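Local coordinates for protein chromatin structure-remodeling complex subunit RSC2 (Saccharomyces cerevisiae, PDB 4BB7) that binds histone H3 through its BAH domain and serves the RSC chromatin-remodelling complex in nucleosome positioning and transcription regulation, at residues R79-N84 and Y171-R176; H75-L80 and G204-R209; W66-E71 and M87-Y92. All blocks are in the same frame, centred on the assembly; numbering follows the deposited sequence.

Contact 1 of 3, residues R79-N84 and Y171-R176; sequences RLFYKN and YPSPIR
Phe81 and Tyr171 form an antiparallel hydrogen-bonded pair, joining strand 80-82, in the BAH region, to the end of strand 166-172, some ninety positions further along the chain, in a small curled mixed sheet. Two backbone bonds close the pair: Phe81 N gives to Tyr171 O at 2.9 Å, lying in the carbonyl plane, and Tyr171 N gives to Phe81 O at 2.6 Å. A weaker CA-H...O contact adds to them, Leu80 CA standing 3.4 Å from Tyr171 O.

Aromatic and apolar contacts flank these bonds. The Phe81 ring meets Ser173 edge-on, its CE2 lying 4.1 Å from Ser173 CA, while CD2 reaches the CD of Pro174. The side chain of Lys83 crosses the Tyr171 ring at a slant: CB sits near CE1, and CE comes within 3.5 Å of the phenol OH. A bend at chi3 (-63°) in an otherwise extended chain turns CE toward the phenol end of the ring.

Beyond the paired residues, Ser173 OG accepts from Ile175 N at 3.2 Å, an ST turn, where the chain enters a type I beta turn from Ser173 to Arg176. The same hydroxyl is hydrogen-bonded to His75.

Chemically, the join rests on backbone bonds with aromatic cover: Tyr171 uses both its N and its O on Phe81, and Lys83 meets the phenol mainly through CB and CE, while the hydrogen bond of NZ goes to Ile244 O.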
loop_
_atom_site.group_PDB
_atom_site.type_symbol
_atom_site.label_atom_id
_atom_site.label_comp_id
_atom_site.label_asym_id
_atom_site.label_seq_id
_atom_site.Cartn_x
_atom_site.Cartn_y
_atom_site.Cartn_z
ATOM N N ARG A 79 18.399 -27.408 10.734
ATOM C CA ARG A 79 16.980 -27.277 11.041
ATOM C C ARG A 79 16.127 -28.279 10.258
ATOM O O ARG A 79 16.385 -28.554 9.084
ATOM C CB ARG A 79 16.485 -25.846 10.803
ATOM C CG ARG A 79 15.049 -25.624 11.266
ATOM C CD ARG A 79 14.731 -24.158 11.533
ATOM N NE ARG A 79 13.362 -23.980 12.017
ATOM C CZ ARG A 79 13.038 -23.691 13.275
ATOM N NH1 ARG A 79 13.985 -23.532 14.190
ATOM N NH2 ARG A 79 11.764 -23.556 13.619
ATOM N N LEU A 80 15.115 -28.829 10.920
ATOM C CA LEU A 80 14.208 -29.780 10.291
ATOM C C LEU A 80 12.856 -29.128 10.018
ATOM O O LEU A 80 12.487 -28.150 10.671
ATOM C CB LEU A 80 14.023 -31.009 11.181
ATOM C CG LEU A 80 15.282 -31.840 11.416
ATOM C CD1 LEU A 80 15.033 -32.922 12.457
ATOM C CD2 LEU A 80 15.765 -32.437 10.100
ATOM N N PHE A 81 12.123 -29.678 9.057
ATOM C CA PHE A 81 10.839 -29.117 8.651
ATOM C C PHE A 81 9.840 -30.219 8.347
ATOM O O PHE A 81 10.220 -31.310 7.931
ATOM C CB PHE A 81 11.003 -28.247 7.401
ATOM C CG PHE A 81 11.945 -27.093 7.579
ATOM C CD1 PHE A 81 11.502 -25.897 8.122
ATOM C CD2 PHE A 81 13.270 -27.198 7.190
ATOM C CE1 PHE A 81 12.364 -24.832 8.283
ATOM C CE2 PHE A 81 14.139 -26.134 7.345
ATOM C CZ PHE A 81 13.686 -24.947 7.892
ATOM N N TYR A 82 8.559 -29.933 8.548
ATOM C CA TYR A 82 7.517 -30.870 8.156
ATOM C C TYR A 82 7.352 -30.826 6.646
ATOM O O TYR A 82 7.758 -29.859 5.998
ATOM C CB TYR A 82 6.190 -30.527 8.836
ATOM C CG TYR A 82 6.278 -30.492 10.344
ATOM C CD1 TYR A 82 6.276 -31.666 11.087
ATOM C CD2 TYR A 82 6.374 -29.285 11.024
ATOM C CE1 TYR A 82 6.360 -31.638 12.468
ATOM C CE2 TYR A 82 6.457 -29.246 12.403
ATOM C CZ TYR A 82 6.451 -30.424 13.119
ATOM O OH TYR A 82 6.540 -30.385 14.488
ATOM N N LYS A 83 6.777 -31.880 6.082
ATOM C CA LYS A 83 6.402 -31.853 4.679
ATOM C C LYS A 83 5.298 -30.818 4.511
ATOM O O LYS A 83 4.265 -30.887 5.177
ATOM C CB LYS A 83 5.930 -33.229 4.207
ATOM C CG LYS A 83 5.461 -33.253 2.761
ATOM C CD LYS A 83 5.481 -34.660 2.190
ATOM C CE LYS A 83 6.899 -35.219 2.147
ATOM N NZ LYS A 83 6.961 -36.563 1.496
ATOM N N ASN A 84 5.535 -29.848 3.636
ATOM C CA ASN A 84 4.575 -28.775 3.401
ATOM C C ASN A 84 4.485 -27.765 4.541
ATOM O O ASN A 84 3.439 -27.151 4.747
ATOM C CB ASN A 84 3.190 -29.349 3.107
ATOM C CG ASN A 84 3.151 -30.131 1.821
ATOM O OD1 ASN A 84 3.718 -29.713 0.805
ATOM N ND2 ASN A 84 2.481 -31.277 1.851
ATOM N N TYR A 171 11.991 -33.277 7.833
ATOM C CA TYR A 171 12.893 -33.400 6.695
ATOM C C TYR A 171 14.008 -32.369 6.759
ATOM O O TYR A 171 13.798 -31.256 7.229
ATOM C CB TYR A 171 12.115 -33.269 5.381
ATOM C CG TYR A 171 11.002 -34.284 5.247
ATOM C CD1 TYR A 171 9.816 -34.143 5.958
ATOM C CD2 TYR A 171 11.143 -35.388 4.422
ATOM C CE1 TYR A 171 8.796 -35.076 5.846
ATOM C CE2 TYR A 171 10.131 -36.326 4.301
ATOM C CZ TYR A 171 8.962 -36.166 5.013
ATOM O OH TYR A 171 7.960 -37.100 4.890
ATOM N N PRO A 172 15.204 -32.745 6.285
ATOM C CA PRO A 172 16.363 -31.849 6.289
ATOM C C PRO A 172 16.152 -30.668 5.348
ATOM O O PRO A 172 15.424 -30.782 4.358
ATOM C CB PRO A 172 17.491 -32.741 5.768
ATOM C CG PRO A 172 16.797 -33.761 4.926
ATOM C CD PRO A 172 15.505 -34.035 5.640
ATOM N N SER A 173 16.793 -29.547 5.663
ATOM C CA SER A 173 16.630 -28.313 4.909
ATOM C C SER A 173 16.846 -28.513 3.418
ATOM O O SER A 173 17.786 -29.194 3.008
ATOM C CB SER A 173 17.597 -27.247 5.421
ATOM O OG SER A 173 17.528 -26.081 4.620
ATOM N N PRO A 174 15.975 -27.903 2.601
ATOM C CA PRO A 174 16.083 -27.960 1.142
ATOM C C PRO A 174 17.236 -27.099 0.620
ATOM O O PRO A 174 17.631 -27.259 -0.532
ATOM C CB PRO A 174 14.742 -27.389 0.676
ATOM C CG PRO A 174 14.339 -26.465 1.764
ATOM C CD PRO A 174 14.820 -27.103 3.040
ATOM N N ILE A 175 17.769 -26.209 1.454
ATOM C CA ILE A 175 18.887 -25.358 1.042
ATOM C C ILE A 175 20.156 -25.638 1.842
ATOM O O ILE A 175 21.067 -24.813 1.891
ATOM C CB ILE A 175 18.547 -23.846 1.131
ATOM C CG1 ILE A 175 18.126 -23.460 2.552
ATOM C CG2 ILE A 175 17.459 -23.475 0.123
ATOM C CD1 ILE A 175 17.795 -21.989 2.706
ATOM N N ARG A 176 20.216 -26.806 2.466
ATOM C CA ARG A 176 21.412 -27.200 3.196
ATOM C C ARG A 176 22.628 -27.125 2.277
ATOM O O ARG A 176 23.743 -26.863 2.730
ATOM C CB ARG A 176 21.256 -28.617 3.754
ATOM C CG ARG A 176 20.816 -29.628 2.713
ATOM C CD ARG A 176 20.732 -31.030 3.282
ATOM N NE ARG A 176 20.031 -31.928 2.370
ATOM C CZ ARG A 176 19.914 -33.239 2.551
ATOM N NH1 ARG A 176 20.460 -33.815 3.614
ATOM N NH2 ARG A 176 19.256 -33.976 1.663
#

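Contact 2 of 3, residues H75-L80 and G204-R209; sequences HRVDRL and GAVYMR
Ala205 O receives the backbone N of His75 at 3.1 Å, opening a short parallel pairing in which strand 206-207 runs beside strand 75-76 of the BAH domain. At Val206 the side chain lies alongside His75, pointing the same way, and CG1 makes an off-centre CH-pi contact 4.2 Å from the imidazole centroid. The other branch, CG2, turns to Val77 CG2. Val206 CA also points its hydrogen at His75 O. The imidazole itself is tied at both nitrogens, to Ser173 and Thr73.

Tyr207 follows. Its ring swings back over the partner backbone because CG sits between the backbone N and the carbonyl carbon (chi1 62°), which places Arg76 CA over one face and Tyr207 CE1 3.6 Å from Arg76 N. The carbonyl of Tyr207 accepts from Val77 N at 2.8 Å, in the carbonyl plane. Cutting the ring back to an alanine would probably uncover the backbone of His75 and Arg76 and leave the Arg209 guanidinium without the ring edge against its face.

Last comes Arg209, whose NH2 hydrogen-bonds Asp187 O and whose guanidinium turns a face to the edge of the Tyr207 ring at CE2; its CB covers one face of the Arg76 guanidinium, 3.8 Å from Arg76 NE.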
loop_
_atom_site.group_PDB
_atom_site.type_symbol
_atom_site.label_atom_id
_atom_site.label_comp_id
_atom_site.label_asym_id
_atom_site.label_seq_id
_atom_site.Cartn_x
_atom_site.Cartn_y
_atom_site.Cartn_z
ATOM N N HIS A 75 18.063 -19.938 8.361
ATOM C CA HIS A 75 18.010 -20.864 9.488
ATOM C C HIS A 75 19.252 -21.744 9.591
ATOM O O HIS A 75 19.979 -21.943 8.613
ATOM C CB HIS A 75 16.773 -21.754 9.374
ATOM C CG HIS A 75 16.698 -22.509 8.084
ATOM N ND1 HIS A 75 16.071 -22.007 6.965
ATOM C CD2 HIS A 75 17.184 -23.722 7.733
ATOM C CE1 HIS A 75 16.166 -22.882 5.980
ATOM N NE2 HIS A 75 16.835 -23.932 6.420
ATOM N N ARG A 76 19.480 -22.270 10.791
ATOM C CA ARG A 76 20.564 -23.215 11.036
ATOM C C ARG A 76 20.503 -24.359 10.033
ATOM O O ARG A 76 19.435 -24.896 9.743
ATOM C CB ARG A 76 20.486 -23.758 12.466
ATOM C CG ARG A 76 20.723 -22.703 13.538
ATOM C CD ARG A 76 20.304 -23.179 14.923
ATOM N NE ARG A 76 20.844 -24.494 15.256
ATOM C CZ ARG A 76 20.998 -24.946 16.498
ATOM N NH1 ARG A 76 20.665 -24.189 17.535
ATOM N NH2 ARG A 76 21.494 -26.157 16.703
ATOM N N VAL A 77 21.662 -24.728 9.504
ATOM C CA VAL A 77 21.741 -25.744 8.465
ATOM C C VAL A 77 21.142 -27.073 8.923
ATOM O O VAL A 77 20.757 -27.908 8.101
ATOM C CB VAL A 77 23.198 -25.965 8.034
ATOM C CG1 VAL A 77 23.988 -26.613 9.164
ATOM C CG2 VAL A 77 23.258 -26.813 6.783
ATOM N N ASP A 78 21.060 -27.271 10.234
ATOM C CA ASP A 78 20.561 -28.534 10.763
ATOM C C ASP A 78 19.095 -28.453 11.182
ATOM O O ASP A 78 18.603 -29.329 11.898
ATOM C CB ASP A 78 21.430 -29.027 11.926
ATOM C CG ASP A 78 21.400 -28.092 13.116
ATOM O OD1 ASP A 78 21.396 -26.860 12.910
ATOM O OD2 ASP A 78 21.375 -28.591 14.263
ATOM N N ARG A 79 18.399 -27.408 10.734
ATOM C CA ARG A 79 16.980 -27.277 11.041
ATOM C C ARG A 79 16.127 -28.279 10.258
ATOM O O ARG A 79 16.385 -28.554 9.084
ATOM C CB ARG A 79 16.485 -25.846 10.803
ATOM C CG ARG A 79 15.049 -25.624 11.266
ATOM C CD ARG A 79 14.731 -24.158 11.533
ATOM N NE ARG A 79 13.362 -23.980 12.017
ATOM C CZ ARG A 79 13.038 -23.691 13.275
ATOM N NH1 ARG A 79 13.985 -23.532 14.190
ATOM N NH2 ARG A 79 11.764 -23.556 13.619
ATOM N N LEU A 80 15.115 -28.829 10.920
ATOM C CA LEU A 80 14.208 -29.780 10.291
ATOM C C LEU A 80 12.856 -29.128 10.018
ATOM O O LEU A 80 12.487 -28.150 10.671
ATOM C CB LEU A 80 14.023 -31.009 11.181
ATOM C CG LEU A 80 15.282 -31.840 11.416
ATOM C CD1 LEU A 80 15.033 -32.922 12.457
ATOM C CD2 LEU A 80 15.765 -32.437 10.100
ATOM N N GLY A 204 16.745 -18.303 0.820
ATOM C CA GLY A 204 17.296 -17.975 2.120
ATOM C C GLY A 204 18.710 -18.500 2.266
ATOM O O GLY A 204 19.320 -18.938 1.291
ATOM N N ALA A 205 19.235 -18.459 3.486
ATOM C CA ALA A 205 20.594 -18.917 3.743
ATOM C C ALA A 205 20.644 -19.861 4.934
ATOM O O ALA A 205 19.710 -19.913 5.739
ATOM C CB ALA A 205 21.522 -17.734 3.969
ATOM N N VAL A 206 21.742 -20.603 5.041
ATOM C CA VAL A 206 21.946 -21.500 6.170
ATOM C C VAL A 206 23.299 -21.247 6.822
ATOM O O VAL A 206 24.259 -20.868 6.153
ATOM C CB VAL A 206 21.845 -22.976 5.749
ATOM C CG1 VAL A 206 20.435 -23.300 5.284
ATOM C CG2 VAL A 206 22.853 -23.285 4.660
ATOM N N TYR A 207 23.364 -21.452 8.133
ATOM C CA TYR A 207 24.602 -21.265 8.874
ATOM C C TYR A 207 24.782 -22.337 9.952
ATOM O O TYR A 207 23.878 -23.129 10.211
ATOM C CB TYR A 207 24.647 -19.867 9.487
ATOM C CG TYR A 207 23.545 -19.591 10.482
ATOM C CD1 TYR A 207 22.243 -19.365 10.060
ATOM C CD2 TYR A 207 23.809 -19.545 11.844
ATOM C CE1 TYR A 207 21.232 -19.107 10.963
ATOM C CE2 TYR A 207 22.805 -19.284 12.758
ATOM C CZ TYR A 207 21.519 -19.067 12.309
ATOM O OH TYR A 207 20.512 -18.812 13.211
ATOM N N MET A 208 25.953 -22.355 10.580
ATOM C CA MET A 208 26.276 -23.389 11.561
ATOM C C MET A 208 26.120 -22.884 12.997
ATOM O O MET A 208 26.278 -21.696 13.273
ATOM C CB MET A 208 27.699 -23.916 11.327
ATOM C CG MET A 208 27.884 -25.402 11.640
ATOM S SD MET A 208 29.505 -26.058 11.171
ATOM C CE MET A 208 29.420 -25.953 9.386
ATOM N N ARG A 209 25.807 -23.797 13.909
ATOM C CA ARG A 209 25.670 -23.458 15.320
ATOM C C ARG A 209 25.953 -24.676 16.192
ATOM O O ARG A 209 25.693 -25.809 15.788
ATOM C CB ARG A 209 24.264 -22.923 15.612
ATOM C CG ARG A 209 24.054 -21.457 15.255
ATOM C CD ARG A 209 24.935 -20.546 16.106
ATOM N NE ARG A 209 24.824 -19.142 15.719
ATOM C CZ ARG A 209 25.561 -18.562 14.776
ATOM N NH1 ARG A 209 26.469 -19.265 14.112
ATOM N NH2 ARG A 209 25.390 -17.278 14.492
#

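Contact 3 of 3, residues W66-E71 and M87-Y92; sequences WYYRPE and MKTGQY
Thr89 drives its methyl straight onto the ring of Tyr68, CG2 standing 3.5 Å from the centroid and only 11° off the ring normal, so that it touches all six ring carbons almost equally. The two side chains cross at about a right angle. With OG1 between the backbone N and the carbonyl carbon (chi1 67°), the same residue turns its hydroxyl to the other strand: OG1 donates to Trp66 O at 2.8 Å from above the carbonyl plane. Thr89 N reaches that oxygen too, at 3.3 Å and much closer to the plane, so one carbonyl is gripped by backbone and side chain of a single residue.

Tyr67 leans to the opposite face of the sheet. Lys88 CA lies over one face of its ring, 3.9 Å from the centroid, and the lysine chain runs on obliquely, CB against CE2 and CG against CZ. Its ammonium ends at Tyr92 OH, 3.0 Å from NZ.

These pairings join strands 60-68 and 87-96, neighbours at the margin of the six-stranded mixed sheet of the BAH domain. Tyr68 and Met87 form an antiparallel hydrogen-bonded pair, with Met87 N donating to Tyr68 O at 3.0 Å. At Gly90 the chain turns a corner, yet contact resumes beyond it, where Trp66 N gives a nearly straight bond of 2.9 Å to Gln91 O.

Gln91 CB packs obliquely on the indole at CE3. Its amide plane is only 9° from that of the Tyr68 ring, and CG touches the phenol oxygen; both polar ends converge on Glu134, which accepts from Gln91 NE2 and hydrogen-bonds Tyr68 OH. The bent chain of Met87, turned at chi2 and chi3, carries CE to the backbone N of Pro70.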
loop_
_atom_site.group_PDB
_atom_site.type_symbol
_atom_site.label_atom_id
_atom_site.label_comp_id
_atom_site.label_asym_id
_atom_site.label_seq_id
_atom_site.Cartn_x
_atom_site.Cartn_y
_atom_site.Cartn_z
ATOM N N TRP A 66 1.801 -12.849 4.253
ATOM C CA TRP A 66 2.666 -13.850 3.642
ATOM C C TRP A 66 3.117 -14.920 4.623
ATOM O O TRP A 66 3.303 -14.655 5.810
ATOM C CB TRP A 66 3.892 -13.189 3.005
ATOM C CG TRP A 66 3.597 -12.464 1.727
ATOM C CD1 TRP A 66 2.407 -12.428 1.060
ATOM C CD2 TRP A 66 4.509 -11.669 0.961
ATOM N NE1 TRP A 66 2.522 -11.659 -0.075
ATOM C CE2 TRP A 66 3.803 -11.183 -0.159
ATOM C CE3 TRP A 66 5.856 -11.322 1.114
ATOM C CZ2 TRP A 66 4.397 -10.369 -1.122
ATOM C CZ3 TRP A 66 6.445 -10.515 0.155
ATOM C CH2 TRP A 66 5.715 -10.048 -0.949
ATOM N N TYR A 67 3.281 -16.134 4.111
ATOM C CA TYR A 67 3.864 -17.234 4.864
ATOM C C TYR A 67 4.985 -17.844 4.031
ATOM O O TYR A 67 4.753 -18.304 2.915
ATOM C CB TYR A 67 2.809 -18.294 5.184
ATOM C CG TYR A 67 1.817 -17.881 6.247
ATOM C CD1 TYR A 67 0.967 -16.797 6.052
ATOM C CD2 TYR A 67 1.714 -18.587 7.438
ATOM C CE1 TYR A 67 0.052 -16.419 7.018
ATOM C CE2 TYR A 67 0.799 -18.219 8.410
ATOM C CZ TYR A 67 -0.025 -17.134 8.194
ATOM O OH TYR A 67 -0.931 -16.768 9.158
ATOM N N TYR A 68 6.197 -17.837 4.570
ATOM C CA TYR A 68 7.361 -18.320 3.834
ATOM C C TYR A 68 7.451 -19.842 3.819
ATOM O O TYR A 68 6.925 -20.517 4.704
ATOM C CB TYR A 68 8.650 -17.742 4.424
ATOM C CG TYR A 68 8.865 -16.272 4.147
ATOM C CD1 TYR A 68 8.040 -15.581 3.266
ATOM C CD2 TYR A 68 9.902 -15.577 4.754
ATOM C CE1 TYR A 68 8.239 -14.235 3.005
ATOM C CE2 TYR A 68 10.108 -14.232 4.500
ATOM C CZ TYR A 68 9.274 -13.565 3.627
ATOM O OH TYR A 68 9.476 -12.227 3.374
ATOM N N ARG A 69 8.117 -20.374 2.801
ATOM C CA ARG A 69 8.494 -21.777 2.791
ATOM C C ARG A 69 9.923 -21.841 3.316
ATOM O O ARG A 69 10.621 -20.828 3.322
ATOM C CB ARG A 69 8.427 -22.349 1.376
ATOM C CG ARG A 69 7.117 -22.103 0.648
ATOM C CD ARG A 69 7.195 -22.661 -0.763
ATOM N NE ARG A 69 6.038 -22.312 -1.581
ATOM C CZ ARG A 69 5.054 -23.153 -1.883
ATOM N NH1 ARG A 69 5.079 -24.398 -1.430
ATOM N NH2 ARG A 69 4.045 -22.749 -2.640
ATOM N N PRO A 70 10.363 -23.030 3.760
ATOM C CA PRO A 70 11.695 -23.188 4.357
ATOM C C PRO A 70 12.813 -22.583 3.505
ATOM O O PRO A 70 13.639 -21.823 4.017
ATOM C CB PRO A 70 11.859 -24.708 4.435
ATOM C CG PRO A 70 10.459 -25.225 4.549
ATOM C CD PRO A 70 9.621 -24.304 3.711
ATOM N N GLU A 71 12.836 -22.916 2.220
ATOM C CA GLU A 71 13.887 -22.437 1.325
ATOM C C GLU A 71 13.942 -20.914 1.272
ATOM O O GLU A 71 14.910 -20.337 0.780
ATOM C CB GLU A 71 13.690 -22.992 -0.085
ATOM C CG GLU A 71 12.364 -22.607 -0.728
ATOM C CD GLU A 71 11.275 -23.654 -0.527
ATOM O OE1 GLU A 71 11.365 -24.445 0.438
ATOM O OE2 GLU A 71 10.329 -23.689 -1.347
ATOM N N MET A 87 5.957 -20.890 7.467
ATOM C CA MET A 87 6.100 -20.021 8.627
ATOM C C MET A 87 5.396 -18.688 8.388
ATOM O O MET A 87 5.391 -18.179 7.269
ATOM C CB MET A 87 7.580 -19.772 8.941
ATOM C CG MET A 87 8.286 -20.911 9.667
ATOM S SD MET A 87 8.582 -22.353 8.631
ATOM C CE MET A 87 9.549 -21.635 7.307
ATOM N N LYS A 88 4.806 -18.130 9.445
ATOM C CA LYS A 88 4.127 -16.841 9.366
ATOM C C LYS A 88 5.116 -15.684 9.463
ATOM O O LYS A 88 6.047 -15.712 10.272
ATOM C CB LYS A 88 3.088 -16.710 10.482
ATOM C CG LYS A 88 2.364 -15.371 10.497
ATOM C CD LYS A 88 1.599 -15.175 11.792
ATOM C CE LYS A 88 0.686 -13.972 11.708
ATOM N NZ LYS A 88 1.435 -12.728 11.392
ATOM N N THR A 89 4.900 -14.661 8.643
ATOM C CA THR A 89 5.783 -13.500 8.617
ATOM C C THR A 89 5.054 -12.211 8.988
ATOM O O THR A 89 3.846 -12.208 9.236
ATOM C CB THR A 89 6.452 -13.332 7.235
ATOM O OG1 THR A 89 5.466 -12.995 6.251
ATOM C CG2 THR A 89 7.149 -14.621 6.823
ATOM N N GLY A 90 5.799 -11.114 9.020
ATOM C CA GLY A 90 5.227 -9.816 9.308
ATOM C C GLY A 90 4.884 -9.066 8.039
ATOM O O GLY A 90 4.654 -7.861 8.068
ATOM N N GLN A 91 4.843 -9.784 6.921
ATOM C CA GLN A 91 4.587 -9.170 5.622
ATOM C C GLN A 91 3.103 -9.134 5.262
ATOM O O GLN A 91 2.527 -10.143 4.859
ATOM C CB GLN A 91 5.368 -9.903 4.532
ATOM C CG GLN A 91 6.873 -9.884 4.734
ATOM C CD GLN A 91 7.478 -8.517 4.488
ATOM O OE1 GLN A 91 6.959 -7.726 3.697
ATOM N NE2 GLN A 91 8.581 -8.230 5.166
ATOM N N TYR A 92 2.483 -7.969 5.411
ATOM C CA TYR A 92 1.109 -7.780 4.957
ATOM C C TYR A 92 1.125 -6.959 3.674
ATOM O O TYR A 92 1.226 -5.735 3.710
ATOM C CB TYR A 92 0.258 -7.110 6.041
ATOM C CG TYR A 92 0.197 -7.907 7.329
ATOM C CD1 TYR A 92 1.256 -7.890 8.229
ATOM C CD2 TYR A 92 -0.913 -8.680 7.641
ATOM C CE1 TYR A 92 1.212 -8.617 9.406
ATOM C CE2 TYR A 92 -0.967 -9.414 8.817
ATOM C CZ TYR A 92 0.100 -9.379 9.697
ATOM O OH TYR A 92 0.059 -10.104 10.872
#

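In the fold
Contact 3 belongs to the six-stranded sheet of the BAH domain, whereas contacts 1 and 2 fasten later chain onto the segment between its strands 60-68 and 87-96: contact 1 in the curled mixed sheet of 80-82 and 166-172, contact 2 in the two-stranded parallel pair 75-76 with 206-207. These two both begin in the 75-84 part of the chain, share Arg79 and Leu80, and have centres about 10 Å apart; contact 3 is centred about 15 Å from the first and 17 Å from the second. Phe81 packs on Pro70, and Gly204 N probably hydrogen-bonds Glu71 O. The following chain is thus laid against the BAH sheet through these contacts.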